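PDB 2VPT: lipolytic enzyme from Clostridium thermocellum, which is the catalytic domain of a cellulosomal family 3 carbohydrate esterase that hydrolyses acetyl ester groups, probably those on xylan. Local coordinates for residues A140-P143 with G144-Q148. Sequence-based numbering, arbitrary orientation.
Sequences AVIP and GIVQQ
Val141 and Ile145 meet one turn apart near the N-terminal end of helix 142-151, and three successive i to i+4 backbone bonds show how the helix takes hold. The first is weak: Ile145 N reaches Val141 O over 3.5 Å. The second is nearly straight, with Val146 N 3.1 Å from Ile142 O and an N-H...O angle of 170°. In the third, Gln147 N stands 2.9 Å from Pro143 O. A weak bond at Val141 is thus followed by ordinary helical ones, the next running from Gln148 N to Gly144 O. Pro143, whose ring nitrogen has no hydrogen to donate, lies near the start of the helix, where a residue without an N-H is readily accommodated, and its carbonyl still serves as an acceptor.

Apolar contacts follow the same spacing. The side chains of Val141 and Ile145 lie alongside each other and point the same way, CG2 of Val141 being 4.0 Å from CD1 of Ile145. In Ile145, CG1 sits beside the backbone N (chi1 -69°) and opposite the carbonyl carbon, and both CG1 and CD1 come to 3.4 Å from Val141 O. Ile142 and Val146 also meet through their CG2 methyls, at 4.2 Å, and Val146 CG2 lies 3.6 Å from Ile142 O.

Gln147 touches the preceding turn through CB, 3.4 Å from Pro143 O; its chain bends at chi2, and its NE2 hydrogen-bonds Asn151 OD1, one turn further along.

These pairs form two apolar faces on a helix of the SGNH-hydrolase fold. Val141 and Ile145 rest on Ala104 of helix 104-117, which Ile145 also meets at Ile111 and Ile142 at Leu107, while Ile142 and Val146 pack against the parallel strands 122-126 and 156-159, touching Val125 and Phe158.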
loop_
_atom_site.group_PDB
_atom_site.type_symbol
_atom_site.label_atom_id
_atom_site.label_comp_id
_atom_site.label_asym_id
_atom_site.label_seq_id
_atom_site.Cartn_x
_atom_site.Cartn_y
_atom_site.Cartn_z
ATOM N N ALA A 140 8.625 -1.943 -26.157
ATOM C CA ALA A 140 9.200 -1.586 -27.448
ATOM C C ALA A 140 8.929 -0.153 -27.853
ATOM O O ALA A 140 9.765 0.467 -28.511
ATOM C CB ALA A 140 8.687 -2.527 -28.535
ATOM N N VAL A 141 7.758 0.385 -27.524
ATOM C CA VAL A 141 7.386 1.728 -27.993
ATOM C C VAL A 141 7.953 2.884 -27.170
ATOM O O VAL A 141 8.006 4.017 -27.639
ATOM C CB VAL A 141 5.847 1.912 -28.121
ATOM C CG1 VAL A 141 5.239 0.764 -28.950
ATOM C CG2 VAL A 141 5.167 2.038 -26.764
ATOM N N ILE A 142 8.405 2.611 -25.947
ATOM C CA ILE A 142 8.738 3.689 -25.026
ATOM C C ILE A 142 10.007 4.481 -25.396
ATOM O O ILE A 142 9.979 5.701 -25.363
ATOM C CB ILE A 142 8.792 3.151 -23.585
ATOM C CG1 ILE A 142 7.400 2.649 -23.169
ATOM C CG2 ILE A 142 9.257 4.251 -22.617
ATOM C CD1 ILE A 142 7.360 1.944 -21.827
ATOM N N PRO A 143 11.116 3.790 -25.751
ATOM C CA PRO A 143 12.323 4.580 -26.060
ATOM C C PRO A 143 12.148 5.629 -27.162
ATOM O O PRO A 143 12.693 6.725 -27.077
ATOM C CB PRO A 143 13.346 3.528 -26.482
ATOM C CG PRO A 143 12.817 2.236 -26.096
ATOM C CD PRO A 143 11.367 2.345 -25.815
ATOM N N GLY A 144 11.390 5.291 -28.208
ATOM C CA GLY A 144 11.169 6.229 -29.299
ATOM C C GLY A 144 10.339 7.430 -28.906
ATOM O O GLY A 144 10.593 8.549 -29.344
ATOM N N ILE A 145 9.350 7.208 -28.035
ATOM C CA ILE A 145 8.527 8.296 -27.546
ATOM C C ILE A 145 9.393 9.260 -26.733
ATOM O O ILE A 145 9.331 10.476 -26.898
ATOM C CB ILE A 145 7.359 7.781 -26.664
ATOM C CG1 ILE A 145 6.332 7.030 -27.524
ATOM C CG2 ILE A 145 6.693 8.915 -25.933
ATOM C CD1 ILE A 145 5.496 6.054 -26.725
ATOM N N VAL A 146 10.210 8.708 -25.837
ATOM C CA VAL A 146 11.055 9.558 -25.008
ATOM C C VAL A 146 12.065 10.320 -25.868
ATOM O O VAL A 146 12.252 11.510 -25.682
ATOM C CB VAL A 146 11.762 8.748 -23.913
ATOM C CG1 VAL A 146 12.800 9.615 -23.206
ATOM C CG2 VAL A 146 10.729 8.198 -22.908
ATOM N N GLN A 147 12.675 9.628 -26.829
ATOM C CA GLN A 147 13.713 10.252 -27.658
ATOM C C GLN A 147 13.191 11.425 -28.493
ATOM O O GLN A 147 13.876 12.434 -28.630
ATOM C CB GLN A 147 14.389 9.218 -28.543
ATOM C CG GLN A 147 15.679 9.721 -29.207
ATOM C CD GLN A 147 16.760 10.072 -28.197
ATOM O OE1 GLN A 147 17.170 9.235 -27.384
ATOM N NE2 GLN A 147 17.215 11.314 -28.234
ATOM N N GLN A 148 11.977 11.285 -29.021
ATOM C CA GLN A 148 11.276 12.353 -29.762
ATOM C C GLN A 148 11.161 13.641 -28.931
ATOM O O GLN A 148 11.426 14.737 -29.414
ATOM C CB GLN A 148 9.887 11.820 -30.170
ATOM C CG GLN A 148 9.047 12.587 -31.199
ATOM C CD GLN A 148 7.914 11.711 -31.772
ATOM O OE1 GLN A 148 7.948 10.478 -31.664
ATOM N NE2 GLN A 148 6.921 12.343 -32.390
#